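Local coordinates for protein nicotinate phosphoribosyltransferase (Vibrio cholerae, PDB 4HL7) that probably catalyses the ATP-coupled formation of nicotinate D-ribonucleotide from nicotinate and phosphoribosyl diphosphate, a step of NAD biosynthesis, at residues L19-I24 with S214-A219; I24-A29 with A231-M236; V39-I44 with G123-T128. All blocks are in the same frame, centred on the assembly; numbering follows the deposited sequence.

Interaction 1 of 3, residues L19-I24 with S214-A219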
# COMPACT_ATOMS: atom_id res chain seq x y z
N LEU A 19 9.69 5.43 0.65
CA LEU A 19 8.36 5.09 1.10
C LEU A 19 7.44 5.13 -0.09
O LEU A 19 7.87 5.61 -1.18
CB LEU A 19 7.87 6.06 2.22
CG LEU A 19 8.23 7.56 2.16
CD1 LEU A 19 7.54 8.27 1.00
CD2 LEU A 19 7.80 8.20 3.50
N ASP A 20 6.18 4.67 0.08
CA ASP A 20 5.22 4.75 -1.06
C ASP A 20 4.84 6.19 -1.31
O ASP A 20 4.45 6.90 -0.38
CB ASP A 20 3.97 3.93 -0.75
CG ASP A 20 4.22 2.40 -0.84
OD1 ASP A 20 5.23 1.95 -1.46
OD2 ASP A 20 3.35 1.66 -0.31
N ALA A 21 4.88 6.60 -2.58
CA ALA A 21 4.69 7.97 -2.96
C ALA A 21 3.34 8.46 -2.52
O ALA A 21 3.19 9.66 -2.18
CB ALA A 21 4.80 8.07 -4.48
N TYR A 22 2.34 7.57 -2.53
CA TYR A 22 0.97 8.03 -2.17
C TYR A 22 0.88 8.52 -0.70
O TYR A 22 -0.07 9.18 -0.36
CB TYR A 22 -0.08 6.93 -2.40
CG TYR A 22 -0.19 5.92 -1.22
CD1 TYR A 22 0.45 4.69 -1.26
CD2 TYR A 22 -0.93 6.23 -0.05
CE1 TYR A 22 0.37 3.78 -0.20
CE2 TYR A 22 -1.01 5.33 1.02
CZ TYR A 22 -0.35 4.10 0.95
OH TYR A 22 -0.42 3.20 2.00
N LYS A 23 1.86 8.16 0.16
CA LYS A 23 1.85 8.62 1.54
C LYS A 23 2.17 10.09 1.61
O LYS A 23 1.48 10.85 2.33
CB LYS A 23 2.83 7.77 2.41
CG LYS A 23 2.38 6.32 2.47
CD LYS A 23 1.92 5.85 3.84
CE LYS A 23 0.53 6.31 4.17
NZ LYS A 23 0.10 5.75 5.50
N ILE A 24 3.17 10.51 0.86
CA ILE A 24 3.47 11.95 0.76
C ILE A 24 2.35 12.68 0.05
O ILE A 24 1.95 13.82 0.43
CB ILE A 24 4.85 12.19 0.05
CG1 ILE A 24 5.98 11.89 1.07
CG2 ILE A 24 4.99 13.66 -0.43
CD1 ILE A 24 7.41 12.11 0.51
N SER A 214 6.20 2.67 -6.90
CA SER A 214 5.61 3.53 -5.88
C SER A 214 6.65 4.21 -4.98
O SER A 214 6.31 5.13 -4.28
CB SER A 214 4.62 2.74 -5.00
OG SER A 214 5.37 1.73 -4.34
N ASN A 215 7.91 3.75 -5.02
CA ASN A 215 8.91 4.27 -4.13
C ASN A 215 9.56 5.57 -4.70
O ASN A 215 10.23 5.52 -5.72
CB ASN A 215 9.95 3.17 -3.87
CG ASN A 215 10.94 3.54 -2.78
OD1 ASN A 215 11.67 4.53 -2.90
ND2 ASN A 215 10.93 2.79 -1.69
N TYR A 216 9.39 6.71 -4.01
CA TYR A 216 9.94 7.99 -4.51
C TYR A 216 11.47 7.92 -4.58
O TYR A 216 12.12 8.39 -5.57
CB TYR A 216 9.53 9.17 -3.58
CG TYR A 216 8.29 9.94 -4.05
CD1 TYR A 216 8.13 10.25 -5.39
CD2 TYR A 216 7.32 10.36 -3.13
CE1 TYR A 216 7.00 10.97 -5.84
CE2 TYR A 216 6.19 11.08 -3.55
CZ TYR A 216 6.05 11.42 -4.90
OH TYR A 216 4.91 12.12 -5.35
N HIS A 217 12.08 7.40 -3.52
CA HIS A 217 13.55 7.33 -3.47
C HIS A 217 14.16 6.57 -4.63
O HIS A 217 15.17 7.02 -5.25
CB HIS A 217 14.00 6.70 -2.15
CG HIS A 217 15.50 6.65 -1.98
ND1 HIS A 217 16.19 7.61 -1.37
CD2 HIS A 217 16.44 5.71 -2.41
CE1 HIS A 217 17.50 7.31 -1.38
NE2 HIS A 217 17.65 6.15 -2.00
N PHE A 218 13.57 5.43 -4.95
CA PHE A 218 14.07 4.58 -6.06
C PHE A 218 13.57 5.10 -7.41
O PHE A 218 14.25 4.90 -8.39
CB PHE A 218 13.68 3.09 -5.82
CG PHE A 218 14.48 2.44 -4.71
CD1 PHE A 218 15.88 2.55 -4.68
CD2 PHE A 218 13.83 1.76 -3.65
CE1 PHE A 218 16.64 2.03 -3.62
CE2 PHE A 218 14.58 1.21 -2.63
CZ PHE A 218 15.97 1.35 -2.59
N ALA A 219 12.42 5.80 -7.44
CA ALA A 219 12.01 6.53 -8.68
C ALA A 219 13.10 7.54 -9.05
O ALA A 219 13.55 7.59 -10.19
CB ALA A 219 10.65 7.21 -8.51

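Interaction 2 of 3, residues I24-A29 with A231-M236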
# COMPACT_ATOMS: atom_id res chain seq x y z
N ILE A 24 3.17 10.51 0.86
CA ILE A 24 3.47 11.95 0.76
C ILE A 24 2.35 12.68 0.05
O ILE A 24 1.95 13.82 0.43
CB ILE A 24 4.85 12.19 0.05
CG1 ILE A 24 5.98 11.89 1.07
CG2 ILE A 24 4.99 13.66 -0.43
CD1 ILE A 24 7.41 12.11 0.51
N ASN A 25 1.83 12.07 -1.02
CA ASN A 25 0.78 12.73 -1.72
C ASN A 25 -0.46 12.94 -0.83
O ASN A 25 -1.00 14.06 -0.77
CB ASN A 25 0.45 11.95 -3.00
CG ASN A 25 1.63 11.86 -3.92
OD1 ASN A 25 2.67 12.56 -3.75
ND2 ASN A 25 1.52 10.93 -4.92
N MSE A 26 -0.89 11.89 -0.11
CA MSE A 26 -2.01 12.00 0.78
C MSE A 26 -1.65 12.95 1.91
O MSE A 26 -2.51 13.69 2.38
CB MSE A 26 -2.35 10.59 1.30
CG MSE A 26 -3.68 10.54 1.94
SE MSE A 26 -3.99 8.58 2.13
CE MSE A 26 -3.57 7.70 0.82
N MSE A 27 -0.39 13.01 2.31
CA MSE A 27 -0.03 14.01 3.34
C MSE A 27 -0.33 15.43 2.88
O MSE A 27 -0.75 16.29 3.68
CB MSE A 27 1.47 13.86 3.65
CG MSE A 27 1.85 14.78 4.84
SE MSE A 27 3.79 14.51 5.11
CE MSE A 27 4.24 15.77 6.54
N GLN A 28 -0.10 15.72 1.61
CA GLN A 28 -0.53 17.03 1.08
C GLN A 28 -2.00 17.26 1.21
O GLN A 28 -2.44 18.39 1.59
CB GLN A 28 -0.07 17.32 -0.36
CG GLN A 28 -0.87 18.53 -0.91
CD GLN A 28 -0.27 19.11 -2.13
OE1 GLN A 28 0.90 19.52 -2.13
NE2 GLN A 28 -1.04 19.10 -3.22
N ALA A 29 -2.82 16.25 0.90
CA ALA A 29 -4.28 16.47 0.94
C ALA A 29 -4.75 16.66 2.37
O ALA A 29 -5.61 17.49 2.69
CB ALA A 29 -5.04 15.29 0.29
N ALA A 231 -4.83 5.34 -0.97
CA ALA A 231 -4.97 4.18 -0.08
C ALA A 231 -6.34 4.21 0.58
O ALA A 231 -7.03 5.26 0.58
CB ALA A 231 -3.88 4.18 0.98
N HIS A 232 -6.77 3.05 1.08
CA HIS A 232 -8.09 2.92 1.77
C HIS A 232 -8.24 3.91 2.93
O HIS A 232 -9.32 4.41 3.18
CB HIS A 232 -8.25 1.53 2.38
CG HIS A 232 -8.30 0.46 1.35
ND1 HIS A 232 -7.26 -0.34 1.10
CD2 HIS A 232 -9.31 0.12 0.43
CE1 HIS A 232 -7.58 -1.17 0.05
NE2 HIS A 232 -8.83 -0.88 -0.35
N GLU A 233 -7.14 4.23 3.61
CA GLU A 233 -7.25 5.14 4.79
C GLU A 233 -7.82 6.47 4.50
O GLU A 233 -8.46 7.02 5.35
CB GLU A 233 -5.86 5.32 5.51
CG GLU A 233 -4.91 6.16 4.76
CD GLU A 233 -3.63 6.46 5.57
OE1 GLU A 233 -3.68 7.24 6.58
OE2 GLU A 233 -2.57 5.98 5.10
N TRP A 234 -7.67 6.97 3.26
CA TRP A 234 -8.29 8.25 2.93
C TRP A 234 -9.83 8.10 2.99
O TRP A 234 -10.57 8.90 3.60
CB TRP A 234 -7.82 8.63 1.52
CG TRP A 234 -8.45 9.87 0.96
CD1 TRP A 234 -9.32 9.97 -0.12
CD2 TRP A 234 -8.24 11.24 1.41
NE1 TRP A 234 -9.62 11.30 -0.40
CE2 TRP A 234 -9.01 12.10 0.52
CE3 TRP A 234 -7.48 11.82 2.44
CZ2 TRP A 234 -9.01 13.48 0.65
CZ3 TRP A 234 -7.51 13.24 2.59
CH2 TRP A 234 -8.23 14.04 1.69
N PHE A 235 -10.32 6.99 2.44
CA PHE A 235 -11.80 6.77 2.46
C PHE A 235 -12.31 6.42 3.87
O PHE A 235 -13.41 6.84 4.30
CB PHE A 235 -12.09 5.63 1.48
CG PHE A 235 -11.69 5.99 0.08
CD1 PHE A 235 -10.42 5.70 -0.39
CD2 PHE A 235 -12.53 6.72 -0.73
CE1 PHE A 235 -10.03 6.12 -1.67
CE2 PHE A 235 -12.12 7.16 -2.00
CZ PHE A 235 -10.87 6.84 -2.46
N MSE A 236 -11.49 5.64 4.59
CA MSE A 236 -11.89 5.21 5.95
C MSE A 236 -11.91 6.42 6.86
O MSE A 236 -12.84 6.59 7.62
CB MSE A 236 -10.80 4.20 6.46
CG MSE A 236 -10.99 2.86 5.74
SE MSE A 236 -9.33 1.80 6.03
CE MSE A 236 -9.82 1.22 7.84

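Interaction 3 of 3, residues V39-I44 with G123-T128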
# COMPACT_ATOMS: atom_id res chain seq x y z
N VAL A 39 -5.30 10.69 14.44
CA VAL A 39 -5.58 9.30 14.03
C VAL A 39 -4.84 8.34 14.94
O VAL A 39 -3.91 8.75 15.67
CB VAL A 39 -5.18 8.99 12.54
CG1 VAL A 39 -6.10 9.66 11.51
CG2 VAL A 39 -3.73 9.37 12.25
N ARG A 40 -5.21 7.06 14.86
CA ARG A 40 -4.45 5.99 15.50
C ARG A 40 -4.35 4.85 14.50
O ARG A 40 -5.38 4.45 13.93
CB ARG A 40 -5.10 5.48 16.77
CG ARG A 40 -4.27 4.31 17.40
CD ARG A 40 -4.71 3.99 18.82
NE ARG A 40 -6.18 3.94 18.92
CZ ARG A 40 -6.87 2.85 18.64
NH1 ARG A 40 -6.24 1.73 18.23
NH2 ARG A 40 -8.15 2.87 18.75
N TYR A 41 -3.12 4.37 14.26
CA TYR A 41 -2.91 3.16 13.43
C TYR A 41 -2.49 2.03 14.31
O TYR A 41 -1.79 2.26 15.34
CB TYR A 41 -1.74 3.34 12.47
CG TYR A 41 -1.87 4.45 11.42
CD1 TYR A 41 -2.46 4.21 10.18
CD2 TYR A 41 -1.48 5.79 11.73
CE1 TYR A 41 -2.52 5.22 9.19
CE2 TYR A 41 -1.56 6.81 10.77
CZ TYR A 41 -2.10 6.54 9.52
OH TYR A 41 -2.16 7.58 8.57
N GLU A 42 -2.79 0.80 13.86
CA GLU A 42 -2.37 -0.38 14.62
C GLU A 42 -1.70 -1.37 13.71
O GLU A 42 -2.24 -1.71 12.65
CB GLU A 42 -3.57 -1.08 15.30
CG GLU A 42 -4.23 -0.22 16.37
CD GLU A 42 -3.31 0.03 17.59
OE1 GLU A 42 -3.65 0.97 18.36
OE2 GLU A 42 -2.33 -0.75 17.81
N LEU A 43 -0.53 -1.85 14.12
CA LEU A 43 0.13 -2.84 13.31
C LEU A 43 0.26 -4.09 14.11
O LEU A 43 0.51 -4.05 15.32
CB LEU A 43 1.53 -2.40 12.86
CG LEU A 43 1.62 -1.19 11.92
CD1 LEU A 43 1.62 0.08 12.77
CD2 LEU A 43 2.86 -1.23 11.03
N ILE A 44 0.12 -5.22 13.45
CA ILE A 44 0.32 -6.47 14.16
C ILE A 44 1.24 -7.36 13.34
O ILE A 44 1.11 -7.44 12.12
CB ILE A 44 -1.03 -7.16 14.51
CG1 ILE A 44 -0.76 -8.62 14.95
CG2 ILE A 44 -2.04 -6.98 13.38
CD1 ILE A 44 -1.90 -9.22 15.70
N GLY A 123 -1.26 10.40 16.63
CA GLY A 123 -0.87 11.82 16.51
C GLY A 123 -1.75 12.47 15.48
O GLY A 123 -2.81 11.92 15.10
N SER A 124 -1.32 13.63 14.99
CA SER A 124 -2.06 14.19 13.85
C SER A 124 -1.93 13.28 12.65
O SER A 124 -0.91 12.61 12.44
CB SER A 124 -1.60 15.61 13.48
OG SER A 124 -0.34 15.62 12.87
N TRP A 125 -2.94 13.27 11.84
CA TRP A 125 -2.92 12.50 10.59
C TRP A 125 -1.79 12.98 9.71
O TRP A 125 -1.02 12.16 9.18
CB TRP A 125 -4.30 12.66 9.94
CG TRP A 125 -4.62 11.63 8.91
CD1 TRP A 125 -3.92 10.44 8.59
CD2 TRP A 125 -5.80 11.63 8.07
NE1 TRP A 125 -4.63 9.74 7.58
CE2 TRP A 125 -5.75 10.40 7.26
CE3 TRP A 125 -6.88 12.49 7.91
CZ2 TRP A 125 -6.73 10.11 6.31
CZ3 TRP A 125 -7.89 12.16 6.97
CH2 TRP A 125 -7.80 11.01 6.19
N ARG A 126 -1.60 14.32 9.60
CA ARG A 126 -0.51 14.82 8.75
C ARG A 126 0.90 14.37 9.27
O ARG A 126 1.76 14.05 8.51
CB ARG A 126 -0.55 16.33 8.70
CG ARG A 126 0.50 16.98 7.76
CD ARG A 126 0.85 18.37 8.30
NE ARG A 126 1.72 19.10 7.38
CZ ARG A 126 3.03 19.25 7.50
NH1 ARG A 126 3.69 18.79 8.57
NH2 ARG A 126 3.67 19.91 6.56
N ASP A 127 1.09 14.34 10.56
CA ASP A 127 2.39 14.05 11.13
C ASP A 127 2.72 12.57 11.30
O ASP A 127 3.91 12.21 11.53
CB ASP A 127 2.55 14.81 12.39
CG ASP A 127 2.54 16.35 12.12
OD1 ASP A 127 2.44 17.07 13.06
OD2 ASP A 127 2.59 16.78 10.94
N THR A 128 1.70 11.73 11.14
CA THR A 128 1.88 10.26 11.36
C THR A 128 1.70 9.45 10.08
O THR A 128 2.05 8.26 10.07
CB THR A 128 1.00 9.68 12.47
OG1 THR A 128 -0.39 9.83 12.16
CG2 THR A 128 1.32 10.32 13.87

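Interaction 1 of 3, residues L19-I24 with S214-A219
Ala21 and Tyr216 meet where the first turns of helices 21-33 and 216-222 come together beside strand 210-213, an outermost strand of the parallel sheet in the part of the chain related to TIM barrels. The tight side is apolar. Ala21 CB sits over the centre of the Tyr216 ring, a CH-pi contact with CB 3.5 Å from the ring centroid and 14° off the normal. Ile24 comes to the edge of the same ring, its CB 4.0 Å from Tyr216 CE2. The phenol is fixed further by Asn25, hydrogen-bonded to Tyr216 OH, while Tyr77 and Leu78 of helix 72-81 also pack on the side chain.

Next to the ring the backbones are joined by a single bridge, Asp20 with Asn215. Its short bond runs from Ala21 N to Ser214 O, 2.7 Å. Its other bond, Tyr216 N to Leu19 O, is weak at 3.4 Å. Ser214 OG donates to Asp20 OD1 over 2.9 Å, approaching from above the carboxylate plane, 55° out of it; Asp20 OD2 forms a salt bridge with Arg187, so both carboxylate oxygens are engaged.

On the looser flank Tyr22 points away and the His217 ring leads off, its ND1 bound by Ser15; both residues are partly exposed. Asn215, by contrast, is buried and is the N-cap of helix 216-222. Its amide splits its duties: ND2 reaches Thr186 and Asp18, and Asn215 OD1 accepts from Phe218 N at 2.9 Å.

Interaction 2 of 3, residues I24-A29 with A231-M236
Met26, a selenomethionine, projects from helix 21-33 into the N-terminal turn of helix 232-241, the main wedge between two roughly parallel helices. The short segments lie 11.5 Å apart at their axes and their directions differ by 24°. Extended through chi1 and chi2, the chain crosses to the facing helix; the bend comes only at chi3 (-43°) and swings the methyl to the loop before the second helix. There Met26 CE lies 3.5 Å from Ala231 CB and close to Ala231 N.

Met26 SE rests against Glu233 CG (3.7 Å) and Trp234 CB (3.9 Å). Met26 and Trp234 run past each other in opposite directions, whereas the Glu233 chain passes at a slant, its carboxylate bound by Lys23 in a salt bridge and by Tyr41 and Trp125 through hydrogen bonds.

One helical turn on, Ala29 meets the far end of the indole obliquely. Trp234 is held by its NE1 bond to Ala251 O and by edge-to-face packing with His238 and Trp255. His232, predicted to be phosphorylated by autocatalysis but unmodified here, faces away from this packing. The indole's approach to helix 21-33 closes with Trp234 CH2 3.7 Å from Ala29 CB.

Interaction 3 of 3, residues V39-I44 with G123-T128
Val39 and Gly123 exchange two backbone hydrogen bonds. Val39 N donates to Gly123 O at 2.9 Å and Gly123 N returns a longer bond to Val39 O at 3.3 Å. Side chains take over beyond this pair: Val39 CG1 lies over one face of Trp125, 3.8 Å from the centroid of the five-membered ring, while CG2 rests against Thr128 OG1.

In the antiparallel sheet this is a hydrogen-bonded pair between strand 38-46 and Gly123, next after strand 116-122, at the corner where the chain turns toward the short helix 125-128. Ser124 is the N-cap of that helix, its OG accepting from Asp127 N at 3.0 Å. Its carbonyl is used as well: Thr128 OG1 donates to Ser124 O over 2.8 Å, from 38° above the carbonyl plane. Thr128 OG1 also lies in plane at the edge of the Tyr41 ring, 3.5 Å from Tyr41 CE2.

The side chains of Tyr41 and Trp125 cross at about a right angle, with the phenol oxygen at the indole edge. Both polar ends, Tyr41 OH and Trp125 NE1, find the same buried acceptor, Glu233 OE1. On the more exposed side of the strand, Arg40 NH1 forms a salt bridge with Glu42 OE1, 2.7 Å long; Arg40 NH2 pairs with Glu379 and Glu398, and Glu42 OE2 bonds to Ser120.

Interactions 1 and 2 use successive turns of helix 21-33 and share Ile24, though it takes part only in the first. All three are buried contacts; 1 and 2 lie nearer the centre of the chain, while interaction 3, farther out, joins sheet to helix and has partly exposed residues such as Arg40 and Glu42. The chemistry differs accordingly: interaction 1 combines a backbone bridge with a ring contact, interaction 2 is apolar helix packing without hydrogen bonds across it, and interaction 3 pairs backbones beside a tyrosine-tryptophan pair. Glu233 of interaction 2 ties them together, binding Lys23 of one neighbour and the aromatic pair of the other. Tyr216 and Asn25 similarly connect interactions 1 and 2.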